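Local atomic coordinates of pentalenene synthase (Streptomyces chartreusis NRRL 3882, PDB entry 6Q4S), a protein that converts (2E,6E)-farnesyl diphosphate, probably with the help of magnesium, into the bicyclic sesquiterpene alcohol 7-epi-alpha-eudesmol, releasing diphosphate. Residues Leu27-Glu32 and Trp72-Phe77; Ala95-Glu100 and Pro118-Trp123; Arg107-Pro112 and Val126-Ser131. All coordinates share one frame; numbering follows the deposited sequence.

Interaction 1: residues Leu27-Glu32 and Trp72-Phe77; sequences LRWVWE and WFSLAF
The benzo rim of Trp29 reaches from helix 19-32 to helix 63-79 and meets two successive residues, Ser74 and Leu75. The apolar part of the contact lies between Trp29 and Leu75: CH2 of the indole is 4.1 Å from Leu75 CD2, and the methyl comes at the edge of the ring, near its plane. Trp29 CG stands anti to the backbone N (chi1 -178°), which carries the indole across the gap between helices whose local axes stay 11.1 Å apart. The two side chains cross at about a right angle.

Ser74 supplies the polar atom, yet it makes no hydrogen bond across the contact. Its OG lies 3.5 Å from Trp29 CZ3, again near the ring plane. Val30 CG1 approaches Ser74 OG more loosely, at 4.1 Å. The hydroxyl is satisfied on its own helix by Asn71 O, and the indole NE1 of Trp29 bonds to Glu125 on helix 118-131, so both polar groups are buried with partners.

The local axes cross at -52°, with the CA atoms of Val30 and Ser74 nearest each other. This is helix packing inside the all-helical terpene synthase fold. Helix 118-131 lies against the same pair, with Val126 touching Trp29 and Ala122 touching Leu75, and Tyr45 of helix 39-47 packs on Ser74.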
ATOM      1  N   LEU A  27     -10.368 -11.475  25.282  1.00 34.92           N
ATOM      2  CA  LEU A  27     -11.778 -11.264  25.599  1.00 31.74           C
ATOM      3  C   LEU A  27     -12.122 -10.023  26.409  1.00 32.69           C
ATOM      4  O   LEU A  27     -13.212  -9.442  26.214  1.00 32.80           O
ATOM      5  CB  LEU A  27     -12.440 -12.481  26.261  1.00 36.00           C
ATOM      6  CG  LEU A  27     -12.450 -13.737  25.402  1.00 40.97           C
ATOM      7  CD1 LEU A  27     -12.869 -14.928  26.290  1.00 44.54           C
ATOM      8  CD2 LEU A  27     -13.361 -13.531  24.209  1.00 42.14           C
ATOM      9  N   ARG A  28     -11.248  -9.652  27.330  1.00 31.22           N
ATOM     10  CA  ARG A  28     -11.409  -8.382  28.057  1.00 32.73           C
ATOM     11  C   ARG A  28     -11.190  -7.171  27.154  1.00 31.57           C
ATOM     12  O   ARG A  28     -11.910  -6.172  27.257  1.00 31.30           O
ATOM     13  CB  ARG A  28     -10.411  -8.358  29.209  1.00 37.67           C
ATOM     14  CG  ARG A  28     -11.045  -9.100  30.415  1.00 44.00           C
ATOM     15  CD  ARG A  28     -10.004  -9.819  31.219  1.00 44.48           C
ATOM     16  NE  ARG A  28      -9.128  -8.830  31.742  1.00 45.43           N
ATOM     17  CZ  ARG A  28      -7.832  -8.965  31.884  1.00 43.18           C
ATOM     18  NH1 ARG A  28      -7.213 -10.088  31.554  1.00 49.82           N
ATOM     19  NH2 ARG A  28      -7.157  -7.929  32.376  1.00 49.36           N
ATOM     20  N   TRP A  29     -10.208  -7.311  26.268  1.00 29.92           N
ATOM     21  CA  TRP A  29      -9.910  -6.262  25.278  1.00 33.13           C
ATOM     22  C   TRP A  29     -11.096  -5.957  24.359  1.00 31.40           C
ATOM     23  O   TRP A  29     -11.380  -4.789  24.099  1.00 31.78           O
ATOM     24  CB  TRP A  29      -8.672  -6.641  24.525  1.00 33.07           C
ATOM     25  CG  TRP A  29      -8.182  -5.623  23.465  1.00 34.56           C
ATOM     26  CD1 TRP A  29      -7.251  -4.619  23.651  1.00 36.93           C
ATOM     27  CD2 TRP A  29      -8.522  -5.597  22.069  1.00 32.01           C
ATOM     28  NE1 TRP A  29      -7.021  -3.965  22.455  1.00 33.87           N
ATOM     29  CE2 TRP A  29      -7.757  -4.559  21.465  1.00 33.21           C
ATOM     30  CE3 TRP A  29      -9.375  -6.352  21.271  1.00 32.34           C
ATOM     31  CZ2 TRP A  29      -7.868  -4.234  20.097  1.00 34.60           C
ATOM     32  CZ3 TRP A  29      -9.500  -6.020  19.885  1.00 35.59           C
ATOM     33  CH2 TRP A  29      -8.750  -4.966  19.331  1.00 33.33           C
ATOM     34  N   VAL A  30     -11.803  -6.967  23.854  1.00 32.32           N
ATOM     35  CA  VAL A  30     -12.930  -6.659  22.968  1.00 36.14           C
ATOM     36  C   VAL A  30     -13.973  -5.778  23.661  1.00 38.66           C
ATOM     37  O   VAL A  30     -14.609  -4.897  23.030  1.00 33.10           O
ATOM     38  CB  VAL A  30     -13.604  -7.853  22.214  1.00 36.24           C
ATOM     39  CG1 VAL A  30     -12.571  -8.654  21.446  1.00 39.32           C
ATOM     40  CG2 VAL A  30     -14.400  -8.748  23.105  1.00 44.23           C
ATOM     41  N   TRP A  31     -14.174  -6.003  24.948  1.00 34.11           N
ATOM     42  CA  TRP A  31     -14.994  -5.037  25.743  1.00 34.10           C
ATOM     43  C   TRP A  31     -14.393  -3.646  26.029  1.00 31.18           C
ATOM     44  O   TRP A  31     -15.040  -2.626  25.940  1.00 39.44           O
ATOM     45  CB  TRP A  31     -15.352  -5.683  27.113  1.00 36.74           C
ATOM     46  CG  TRP A  31     -16.414  -6.660  27.021  1.00 32.49           C
ATOM     47  CD1 TRP A  31     -16.296  -8.026  26.987  1.00 37.45           C
ATOM     48  CD2 TRP A  31     -17.793  -6.372  26.984  1.00 33.36           C
ATOM     49  NE1 TRP A  31     -17.549  -8.606  26.950  1.00 36.42           N
ATOM     50  CE2 TRP A  31     -18.480  -7.597  26.920  1.00 33.44           C
ATOM     51  CE3 TRP A  31     -18.528  -5.197  26.966  1.00 37.44           C
ATOM     52  CZ2 TRP A  31     -19.851  -7.664  26.866  1.00 37.90           C
ATOM     53  CZ3 TRP A  31     -19.927  -5.286  26.900  1.00 39.67           C
ATOM     54  CH2 TRP A  31     -20.555  -6.490  26.846  1.00 38.01           C
ATOM     55  N   GLU A  32     -13.149  -3.611  26.379  1.00 34.67           N
ATOM     56  CA  GLU A  32     -12.456  -2.359  26.659  1.00 36.87           C
ATOM     57  C   GLU A  32     -12.503  -1.487  25.388  1.00 40.71           C
ATOM     58  O   GLU A  32     -12.747  -0.295  25.472  1.00 34.95           O
ATOM     59  CB  GLU A  32     -10.999  -2.685  26.993  1.00 40.66           C
ATOM     60  CG  GLU A  32     -10.108  -1.499  27.322  1.00 47.30           C
ATOM     61  CD  GLU A  32      -8.629  -1.756  27.233  1.00 52.13           C
ATOM     62  OE1 GLU A  32      -8.210  -2.930  27.290  1.00 57.56           O
ATOM     63  OE2 GLU A  32      -7.865  -0.765  27.112  1.00 54.14           O
ATOM     64  N   TRP A  72      -6.240  -8.395  16.610  1.00 31.56           N
ATOM     65  CA  TRP A  72      -6.302  -8.191  15.159  1.00 37.72           C
ATOM     66  C   TRP A  72      -7.293  -9.096  14.433  1.00 38.39           C
ATOM     67  O   TRP A  72      -8.193  -8.614  13.760  1.00 35.62           O
ATOM     68  CB  TRP A  72      -4.966  -8.439  14.602  1.00 37.71           C
ATOM     69  CG  TRP A  72      -4.844  -8.209  13.170  1.00 34.47           C
ATOM     70  CD1 TRP A  72      -5.363  -7.192  12.437  1.00 40.20           C
ATOM     71  CD2 TRP A  72      -4.136  -9.020  12.292  1.00 36.25           C
ATOM     72  NE1 TRP A  72      -5.001  -7.313  11.121  1.00 34.10           N
ATOM     73  CE2 TRP A  72      -4.261  -8.449  10.995  1.00 36.13           C
ATOM     74  CE3 TRP A  72      -3.427 -10.205  12.445  1.00 34.76           C
ATOM     75  CZ2 TRP A  72      -3.608  -8.983   9.894  1.00 38.33           C
ATOM     76  CZ3 TRP A  72      -2.829 -10.748  11.374  1.00 35.22           C
ATOM     77  CH2 TRP A  72      -2.914 -10.147  10.099  1.00 40.05           C
ATOM     78  N   PHE A  73      -7.155 -10.400  14.645  1.00 38.34           N
ATOM     79  CA  PHE A  73      -8.119 -11.360  14.182  1.00 46.31           C
ATOM     80  C   PHE A  73      -9.557 -10.904  14.413  1.00 43.35           C
ATOM     81  O   PHE A  73     -10.378 -11.055  13.542  1.00 39.77           O
ATOM     82  CB  PHE A  73      -7.956 -12.697  14.900  1.00 46.16           C
ATOM     83  CG  PHE A  73      -7.548 -13.824  14.039  1.00 44.82           C
ATOM     84  CD1 PHE A  73      -8.494 -14.653  13.499  1.00 49.89           C
ATOM     85  CD2 PHE A  73      -6.212 -14.141  13.857  1.00 53.18           C
ATOM     86  CE1 PHE A  73      -8.127 -15.737  12.733  1.00 48.00           C
ATOM     87  CE2 PHE A  73      -5.827 -15.269  13.131  1.00 43.58           C
ATOM     88  CZ  PHE A  73      -6.777 -16.040  12.552  1.00 44.97           C
ATOM     89  N   SER A  74      -9.877 -10.413  15.604  1.00 35.42           N
ATOM     90  CA  SER A  74     -11.205 -10.039  15.881  1.00 39.29           C
ATOM     91  C   SER A  74     -11.716  -8.872  15.000  1.00 41.29           C
ATOM     92  O   SER A  74     -12.935  -8.795  14.792  1.00 39.03           O
ATOM     93  CB  SER A  74     -11.429  -9.693  17.378  1.00 42.43           C
ATOM     94  OG  SER A  74     -10.824  -8.475  17.756  1.00 40.56           O
ATOM     95  N   LEU A  75     -10.807  -7.977  14.562  1.00 41.80           N
ATOM     96  CA  LEU A  75     -11.176  -6.727  13.862  1.00 42.74           C
ATOM     97  C   LEU A  75     -11.865  -7.046  12.577  1.00 41.22           C
ATOM     98  O   LEU A  75     -12.950  -6.555  12.329  1.00 41.25           O
ATOM     99  CB  LEU A  75      -9.966  -5.796  13.570  1.00 38.65           C
ATOM    100  CG  LEU A  75      -9.416  -5.265  14.862  1.00 37.85           C
ATOM    101  CD1 LEU A  75      -8.211  -4.380  14.682  1.00 38.54           C
ATOM    102  CD2 LEU A  75     -10.492  -4.576  15.654  1.00 41.50           C
ATOM    103  N   ALA A  76     -11.244  -7.892  11.794  1.00 40.14           N
ATOM    104  CA  ALA A  76     -11.799  -8.290  10.542  1.00 43.32           C
ATOM    105  C   ALA A  76     -13.157  -8.973  10.689  1.00 39.95           C
ATOM    106  O   ALA A  76     -14.059  -8.697   9.933  1.00 39.97           O
ATOM    107  CB  ALA A  76     -10.836  -9.212   9.852  1.00 46.58           C
ATOM    108  N   PHE A  77     -13.282  -9.915  11.608  1.00 36.90           N
ATOM    109  CA  PHE A  77     -14.513 -10.663  11.767  1.00 36.73           C
ATOM    110  C   PHE A  77     -15.637  -9.866  12.410  1.00 39.08           C
ATOM    111  O   PHE A  77     -16.801 -10.130  12.167  1.00 42.03           O
ATOM    112  CB  PHE A  77     -14.282 -11.924  12.595  1.00 42.18           C
ATOM    113  CG  PHE A  77     -13.571 -13.023  11.853  1.00 42.23           C
ATOM    114  CD1 PHE A  77     -12.164 -12.995  11.664  1.00 41.10           C
ATOM    115  CD2 PHE A  77     -14.291 -14.115  11.358  1.00 46.16           C
ATOM    116  CE1 PHE A  77     -11.516 -14.014  10.972  1.00 42.42           C
ATOM    117  CE2 PHE A  77     -13.634 -15.151  10.661  1.00 49.94           C
ATOM    118  CZ  PHE A  77     -12.245 -15.106  10.485  1.00 48.72           C
TER

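Interaction 2: residues Ala95-Glu100 and Pro118-Trp123; sequences AEVARE and PITLAW
Two neighbouring helices of the all-alpha terpene synthase fold, 90-103 and 118-131, run side by side here in nearly the same direction, their local axes 9.9 Å apart and inclined by only 9°. Val97 CG1 touches two side chains of the other helix: it lies 3.5 Å from Ile119 CG2 and 3.9 Å from Thr120 CG2. With chi1 at 173° the valine extends CG1 away from its own N and toward the adjacent methyls of both residues. One turn on, the aliphatic part of Glu100 carries the packing forward, its CG lying 3.7 Å from Thr120 CG2.

Thr120 thus offers its methyl to helix 90-103, while its OG1 hydrogen-bonds to Val115 O and Cys117 N just ahead of its own helix. The carboxylate of Glu100 also turns to other partners: OE1 forms a salt bridge with Arg107, and OE2 accepts from Val115 N and pairs with Arg99 of the second subunit. The contact is therefore apolar although two of its four residues are polar, and the buried carboxylate, held by arginines and a backbone N-H, is probably kept ionised.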
ATOM      1  N   ALA A  95     -17.631   1.313   3.356  1.00 35.53           N
ATOM      2  CA  ALA A  95     -16.540   1.752   2.518  1.00 37.46           C
ATOM      3  C   ALA A  95     -15.755   2.786   3.180  1.00 32.82           C
ATOM      4  O   ALA A  95     -14.533   2.804   3.043  1.00 37.22           O
ATOM      5  CB  ALA A  95     -17.041   2.304   1.169  1.00 38.63           C
ATOM      6  N   GLU A  96     -16.447   3.719   3.838  1.00 35.07           N
ATOM      7  CA  GLU A  96     -15.822   4.771   4.583  1.00 35.80           C
ATOM      8  C   GLU A  96     -14.889   4.267   5.717  1.00 34.92           C
ATOM      9  O   GLU A  96     -13.751   4.756   5.884  1.00 32.93           O
ATOM     10  CB  GLU A  96     -16.871   5.774   5.098  1.00 37.14           C
ATOM     11  CG  GLU A  96     -16.323   6.913   5.910  1.00 47.21           C
ATOM     12  CD  GLU A  96     -17.343   8.003   6.364  1.00 56.61           C
ATOM     13  OE1 GLU A  96     -18.595   7.751   6.470  1.00 60.20           O
ATOM     14  OE2 GLU A  96     -16.830   9.127   6.650  1.00 55.53           O
ATOM     15  N   VAL A  97     -15.372   3.277   6.470  1.00 35.66           N
ATOM     16  CA  VAL A  97     -14.608   2.748   7.569  1.00 37.16           C
ATOM     17  C   VAL A  97     -13.476   1.883   7.056  1.00 31.41           C
ATOM     18  O   VAL A  97     -12.362   2.017   7.556  1.00 30.99           O
ATOM     19  CB  VAL A  97     -15.531   1.975   8.564  1.00 36.64           C
ATOM     20  CG1 VAL A  97     -14.677   1.275   9.610  1.00 37.08           C
ATOM     21  CG2 VAL A  97     -16.498   2.979   9.195  1.00 36.56           C
ATOM     22  N   ALA A  98     -13.736   1.093   6.016  1.00 28.95           N
ATOM     23  CA  ALA A  98     -12.706   0.258   5.429  1.00 31.90           C
ATOM     24  C   ALA A  98     -11.536   1.072   4.953  1.00 30.59           C
ATOM     25  O   ALA A  98     -10.375   0.670   5.139  1.00 28.71           O
ATOM     26  CB  ALA A  98     -13.202  -0.570   4.266  1.00 32.85           C
ATOM     27  N   ARG A  99     -11.824   2.199   4.318  1.00 31.76           N
ATOM     28  CA  ARG A  99     -10.744   3.092   3.827  1.00 31.32           C
ATOM     29  C   ARG A  99      -9.927   3.706   4.929  1.00 30.77           C
ATOM     30  O   ARG A  99      -8.751   3.954   4.722  1.00 28.59           O
ATOM     31  CB  ARG A  99     -11.326   4.182   2.915  1.00 34.44           C
ATOM     32  CG  ARG A  99     -11.797   3.529   1.631  1.00 32.68           C
ATOM     33  CD  ARG A  99     -12.430   4.436   0.600  1.00 34.77           C
ATOM     34  NE  ARG A  99     -12.799   3.657  -0.595  1.00 32.98           N
ATOM     35  CZ  ARG A  99     -13.073   4.201  -1.791  1.00 35.14           C
ATOM     36  NH1 ARG A  99     -13.041   5.524  -1.950  1.00 35.66           N
ATOM     37  NH2 ARG A  99     -13.367   3.427  -2.807  1.00 35.60           N
ATOM     38  N   GLU A 100     -10.519   3.962   6.105  1.00 27.95           N
ATOM     39  CA  GLU A 100      -9.752   4.405   7.285  1.00 26.90           C
ATOM     40  C   GLU A 100      -8.852   3.277   7.726  1.00 23.80           C
ATOM     41  O   GLU A 100      -7.664   3.479   7.974  1.00 30.02           O
ATOM     42  CB  GLU A 100     -10.689   4.867   8.453  1.00 30.85           C
ATOM     43  CG  GLU A 100      -9.939   5.402   9.651  1.00 28.96           C
ATOM     44  CD  GLU A 100      -9.256   6.722   9.368  1.00 31.14           C
ATOM     45  OE1 GLU A 100      -8.058   6.907   9.670  1.00 34.19           O
ATOM     46  OE2 GLU A 100      -9.942   7.629   8.838  1.00 30.07           O
ATOM     47  N   PRO A 118     -15.212   2.657  17.154  1.00 46.74           N
ATOM     48  CA  PRO A 118     -14.465   1.655  17.909  1.00 41.75           C
ATOM     49  C   PRO A 118     -13.473   0.847  17.052  1.00 35.59           C
ATOM     50  O   PRO A 118     -12.313   0.670  17.449  1.00 37.36           O
ATOM     51  CB  PRO A 118     -15.590   0.748  18.468  1.00 46.06           C
ATOM     52  CG  PRO A 118     -16.746   1.675  18.621  1.00 47.96           C
ATOM     53  CD  PRO A 118     -16.654   2.628  17.461  1.00 44.09           C
ATOM     54  N   ILE A 119     -13.903   0.355  15.894  1.00 36.07           N
ATOM     55  CA  ILE A 119     -13.015  -0.446  15.045  1.00 36.59           C
ATOM     56  C   ILE A 119     -11.748   0.308  14.573  1.00 36.29           C
ATOM     57  O   ILE A 119     -10.650  -0.262  14.581  1.00 32.77           O
ATOM     58  CB  ILE A 119     -13.761  -1.071  13.888  1.00 47.41           C
ATOM     59  CG1 ILE A 119     -12.906  -2.173  13.256  1.00 50.70           C
ATOM     60  CG2 ILE A 119     -14.100  -0.053  12.810  1.00 48.81           C
ATOM     61  CD1 ILE A 119     -13.792  -3.254  12.704  1.00 53.81           C
ATOM     62  N   THR A 120     -11.866   1.611  14.257  1.00 37.88           N
ATOM     63  CA  THR A 120     -10.722   2.344  13.668  1.00 33.30           C
ATOM     64  C   THR A 120      -9.742   2.682  14.758  1.00 33.00           C
ATOM     65  O   THR A 120      -8.543   2.616  14.560  1.00 31.28           O
ATOM     66  CB  THR A 120     -11.142   3.579  12.857  1.00 30.70           C
ATOM     67  OG1 THR A 120     -11.861   4.562  13.647  1.00 30.10           O
ATOM     68  CG2 THR A 120     -12.006   3.149  11.701  1.00 34.15           C
ATOM     69  N   LEU A 121     -10.266   2.998  15.939  1.00 33.25           N
ATOM     70  CA  LEU A 121      -9.404   3.203  17.103  1.00 32.53           C
ATOM     71  C   LEU A 121      -8.693   1.946  17.523  1.00 30.54           C
ATOM     72  O   LEU A 121      -7.517   2.005  17.856  1.00 36.27           O
ATOM     73  CB  LEU A 121     -10.231   3.768  18.278  1.00 39.24           C
ATOM     74  CG  LEU A 121     -10.806   5.176  17.974  1.00 41.56           C
ATOM     75  CD1 LEU A 121     -12.020   5.433  18.878  1.00 43.76           C
ATOM     76  CD2 LEU A 121      -9.768   6.283  18.116  1.00 37.71           C
ATOM     77  N   ALA A 122      -9.394   0.820  17.502  1.00 31.05           N
ATOM     78  CA  ALA A 122      -8.815  -0.474  17.808  1.00 33.09           C
ATOM     79  C   ALA A 122      -7.720  -0.784  16.844  1.00 35.60           C
ATOM     80  O   ALA A 122      -6.625  -1.191  17.248  1.00 33.94           O
ATOM     81  CB  ALA A 122      -9.852  -1.566  17.807  1.00 32.77           C
ATOM     82  N   TRP A 123      -7.992  -0.603  15.554  1.00 34.26           N
ATOM     83  CA  TRP A 123      -6.949  -0.848  14.565  1.00 30.87           C
ATOM     84  C   TRP A 123      -5.787   0.105  14.672  1.00 29.44           C
ATOM     85  O   TRP A 123      -4.650  -0.324  14.543  1.00 33.34           O
ATOM     86  CB  TRP A 123      -7.555  -0.877  13.147  1.00 31.74           C
ATOM     87  CG  TRP A 123      -6.611  -1.112  12.019  1.00 32.45           C
ATOM     88  CD1 TRP A 123      -6.538  -0.332  10.894  1.00 31.49           C
ATOM     89  CD2 TRP A 123      -5.616  -2.157  11.840  1.00 29.99           C
ATOM     90  NE1 TRP A 123      -5.607  -0.842  10.028  1.00 29.57           N
ATOM     91  CE2 TRP A 123      -5.016  -1.946  10.583  1.00 29.92           C
ATOM     92  CE3 TRP A 123      -5.190  -3.240  12.600  1.00 34.69           C
ATOM     93  CZ2 TRP A 123      -3.981  -2.764  10.072  1.00 31.77           C
ATOM     94  CZ3 TRP A 123      -4.163  -4.060  12.093  1.00 36.66           C
ATOM     95  CH2 TRP A 123      -3.554  -3.800  10.846  1.00 36.17           C
TER

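Interaction 3: residues Arg107-Pro112 and Val126-Ser131; sequences RPAGSP and VWKYLS
Pro108 O is gripped twice by Ser111, from N at 3.2 Å and from OG at 2.9 Å, both reaching the same face of its carbonyl plane. The backbone bond closes a type II beta turn from Pro108 to Ser111, and the side-chain bond reinforces it; Gly110 takes the third position, where its positive phi of 96° suits a residue without a side chain. A matching double grip is found on the helix: Trp127 O accepts from Ser131 N and, at 2.8 Å, from Ser131 OG. Ser131 CB meanwhile lies over one face of the Trp127 ring, toward its rim.

Between the segments no direct hydrogen bond forms. A water joins them instead, donating to Arg107 O at 2.6 Å and accepting from Trp127 NE1 at 2.8 Å, in the plane of the indole. Beside this bridge the turn touches the helix lightly: Ala109 CB rests 4.2 Å from Lys128 CA, and Lys128 CD approaches Gly110 N at 4.4 Å.

The turn belongs to the connection between helices 90-103 and 118-131, folded back on the far part of the latter. Trp127 also packs on Trp138 and meets the ring of Phe142, both of helix 136-161, and Pro108 packs on Arg179 of the second subunit.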
ATOM      1  N   ARG A 107       0.355   5.703   7.559  1.00 31.11           N
ATOM      2  CA  ARG A 107       0.591   6.938   8.326  1.00 35.72           C
ATOM      3  C   ARG A 107       1.423   6.532   9.594  1.00 31.62           C
ATOM      4  O   ARG A 107       1.451   5.350   9.944  1.00 29.48           O
ATOM      5  CB  ARG A 107      -0.791   7.563   8.594  1.00 41.20           C
ATOM      6  CG  ARG A 107      -1.255   7.621   9.997  1.00 41.50           C
ATOM      7  CD  ARG A 107      -2.685   7.324  10.319  1.00 47.55           C
ATOM      8  NE  ARG A 107      -3.709   8.051   9.661  1.00 48.01           N
ATOM      9  CZ  ARG A 107      -4.971   7.639   9.681  1.00 41.47           C
ATOM     10  NH1 ARG A 107      -5.367   6.561  10.390  1.00 38.91           N
ATOM     11  NH2 ARG A 107      -5.854   8.320   9.001  1.00 38.42           N
ATOM     12  N   PRO A 108       2.139   7.471  10.233  1.00 31.41           N
ATOM     13  CA  PRO A 108       3.006   7.013  11.327  1.00 32.43           C
ATOM     14  C   PRO A 108       2.223   6.303  12.455  1.00 28.84           C
ATOM     15  O   PRO A 108       1.077   6.604  12.727  1.00 29.34           O
ATOM     16  CB  PRO A 108       3.675   8.308  11.806  1.00 33.00           C
ATOM     17  CG  PRO A 108       3.773   9.088  10.532  1.00 36.00           C
ATOM     18  CD  PRO A 108       2.417   8.891   9.903  1.00 34.59           C
ATOM     19  N   ALA A 109       2.840   5.308  13.022  1.00 34.55           N
ATOM     20  CA  ALA A 109       2.216   4.522  14.069  1.00 38.92           C
ATOM     21  C   ALA A 109       1.874   5.456  15.225  1.00 38.60           C
ATOM     22  O   ALA A 109       2.661   6.369  15.532  1.00 36.46           O
ATOM     23  CB  ALA A 109       3.188   3.469  14.530  1.00 39.81           C
ATOM     24  N   GLY A 110       0.685   5.316  15.793  1.00 44.83           N
ATOM     25  CA  GLY A 110       0.266   6.180  16.899  1.00 47.98           C
ATOM     26  C   GLY A 110      -0.571   7.359  16.490  1.00 52.61           C
ATOM     27  O   GLY A 110      -1.237   7.926  17.330  1.00 51.48           O
ATOM     28  N   SER A 111      -0.590   7.715  15.203  1.00 43.39           N
ATOM     29  CA  SER A 111      -1.554   8.681  14.731  1.00 42.74           C
ATOM     30  C   SER A 111      -3.001   8.278  14.889  1.00 37.90           C
ATOM     31  O   SER A 111      -3.364   7.139  14.619  1.00 41.35           O
ATOM     32  CB  SER A 111      -1.369   8.932  13.242  1.00 45.09           C
ATOM     33  OG  SER A 111      -0.033   9.247  12.967  1.00 51.88           O
ATOM     34  N   PRO A 112      -3.855   9.235  15.233  1.00 37.35           N
ATOM     35  CA  PRO A 112      -5.279   9.034  15.359  1.00 42.56           C
ATOM     36  C   PRO A 112      -5.939   8.917  13.998  1.00 41.16           C
ATOM     37  O   PRO A 112      -5.517   9.595  13.044  1.00 42.01           O
ATOM     38  CB  PRO A 112      -5.781  10.337  16.001  1.00 43.90           C
ATOM     39  CG  PRO A 112      -4.785  11.351  15.599  1.00 45.20           C
ATOM     40  CD  PRO A 112      -3.484  10.649  15.437  1.00 45.95           C
ATOM     41  N   VAL A 126      -3.664  -1.607  17.257  1.00 32.70           N
ATOM     42  CA  VAL A 126      -3.104  -2.880  16.868  1.00 33.22           C
ATOM     43  C   VAL A 126      -1.981  -2.719  15.909  1.00 33.49           C
ATOM     44  O   VAL A 126      -0.981  -3.434  16.021  1.00 34.74           O
ATOM     45  CB  VAL A 126      -4.186  -3.878  16.386  1.00 35.48           C
ATOM     46  CG1 VAL A 126      -3.659  -5.089  15.632  1.00 34.71           C
ATOM     47  CG2 VAL A 126      -5.059  -4.290  17.553  1.00 39.63           C
ATOM     48  N   TRP A 127      -2.126  -1.799  14.960  1.00 34.47           N
ATOM     49  CA  TRP A 127      -1.101  -1.604  13.928  1.00 30.51           C
ATOM     50  C   TRP A 127       0.220  -1.120  14.521  1.00 28.99           C
ATOM     51  O   TRP A 127       1.249  -1.573  14.139  1.00 30.21           O
ATOM     52  CB  TRP A 127      -1.564  -0.626  12.824  1.00 32.21           C
ATOM     53  CG  TRP A 127      -0.450  -0.237  11.908  1.00 27.62           C
ATOM     54  CD1 TRP A 127       0.153   0.974  11.833  1.00 30.02           C
ATOM     55  CD2 TRP A 127       0.256  -1.087  11.011  1.00 29.90           C
ATOM     56  NE1 TRP A 127       1.180   0.953  10.929  1.00 28.70           N
ATOM     57  CE2 TRP A 127       1.262  -0.307  10.398  1.00 29.30           C
ATOM     58  CE3 TRP A 127       0.154  -2.430  10.673  1.00 28.63           C
ATOM     59  CZ2 TRP A 127       2.126  -0.816   9.453  1.00 28.23           C
ATOM     60  CZ3 TRP A 127       1.040  -2.932   9.756  1.00 27.67           C
ATOM     61  CH2 TRP A 127       1.980  -2.114   9.120  1.00 31.63           C
ATOM     62  N   LYS A 128       0.167  -0.278  15.526  1.00 30.24           N
ATOM     63  CA  LYS A 128       1.348   0.141  16.235  1.00 32.09           C
ATOM     64  C   LYS A 128       2.131  -1.048  16.794  1.00 32.78           C
ATOM     65  O   LYS A 128       3.358  -1.117  16.635  1.00 32.78           O
ATOM     66  CB  LYS A 128       0.925   1.099  17.336  1.00 40.49           C
ATOM     67  CG  LYS A 128       2.088   1.597  18.213  1.00 43.55           C
ATOM     68  CD  LYS A 128       1.588   2.663  19.180  1.00 49.03           C
ATOM     69  CE  LYS A 128       0.485   2.101  20.093  1.00 55.31           C
ATOM     70  NZ  LYS A 128       0.088   3.114  21.119  1.00 71.29           N
ATOM     71  N   TYR A 129       1.438  -2.036  17.370  1.00 29.87           N
ATOM     72  CA  TYR A 129       2.155  -3.268  17.812  1.00 31.34           C
ATOM     73  C   TYR A 129       2.568  -4.208  16.711  1.00 31.81           C
ATOM     74  O   TYR A 129       3.647  -4.799  16.746  1.00 31.71           O
ATOM     75  CB  TYR A 129       1.293  -4.035  18.788  1.00 36.41           C
ATOM     76  CG  TYR A 129       1.080  -3.278  20.092  1.00 46.36           C
ATOM     77  CD1 TYR A 129       2.161  -2.899  20.876  1.00 57.11           C
ATOM     78  CD2 TYR A 129      -0.202  -2.926  20.524  1.00 53.32           C
ATOM     79  CE1 TYR A 129       1.977  -2.211  22.070  1.00 63.85           C
ATOM     80  CE2 TYR A 129      -0.390  -2.254  21.723  1.00 63.58           C
ATOM     81  CZ  TYR A 129       0.704  -1.890  22.476  1.00 62.69           C
ATOM     82  OH  TYR A 129       0.533  -1.214  23.644  1.00 70.70           O
ATOM     83  N   LEU A 130       1.658  -4.425  15.753  1.00 34.66           N
ATOM     84  CA  LEU A 130       1.946  -5.349  14.664  1.00 30.57           C
ATOM     85  C   LEU A 130       3.111  -4.852  13.837  1.00 32.88           C
ATOM     86  O   LEU A 130       3.941  -5.651  13.368  1.00 34.12           O
ATOM     87  CB  LEU A 130       0.668  -5.482  13.844  1.00 34.20           C
ATOM     88  CG  LEU A 130       0.327  -6.724  13.094  1.00 41.35           C
ATOM     89  CD1 LEU A 130       0.171  -7.898  14.041  1.00 35.56           C
ATOM     90  CD2 LEU A 130      -0.984  -6.468  12.356  1.00 43.77           C
ATOM     91  N   SER A 131       3.216  -3.532  13.613  1.00 31.17           N
ATOM     92  CA  SER A 131       4.369  -2.991  12.816  1.00 33.65           C
ATOM     93  C   SER A 131       5.693  -2.853  13.599  1.00 30.44           C
ATOM     94  O   SER A 131       6.771  -2.626  13.016  1.00 27.12           O
ATOM     95  CB  SER A 131       4.017  -1.616  12.242  1.00 35.91           C
ATOM     96  OG  SER A 131       3.758  -0.647  13.234  1.00 32.96           O
TER
HETATM   97  O   HOH W   1       2.705   3.120   9.951  1.00 36.96           O

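Helix 118-131 ties the three contacts together: interaction 2 uses its first part, interaction 3 its last, and both also pack against the segments of interaction 1. The centre of interaction 2 lies about 13 Å from each of the other two centres, while those of 1 and 3 are about 16 Å apart. Interaction 1 closes before the others open; interactions 2 and 3 interleave along the chain. The rings of Trp72 and Trp123 meet, with Trp72 CD1 3.4 Å from Trp123 CZ3, and a salt bridge couples interactions 2 and 3. Interactions 2 and 3 also meet the second subunit, and the packing around helix 63-79 leads toward the probable magnesium-binding DDXXD motif.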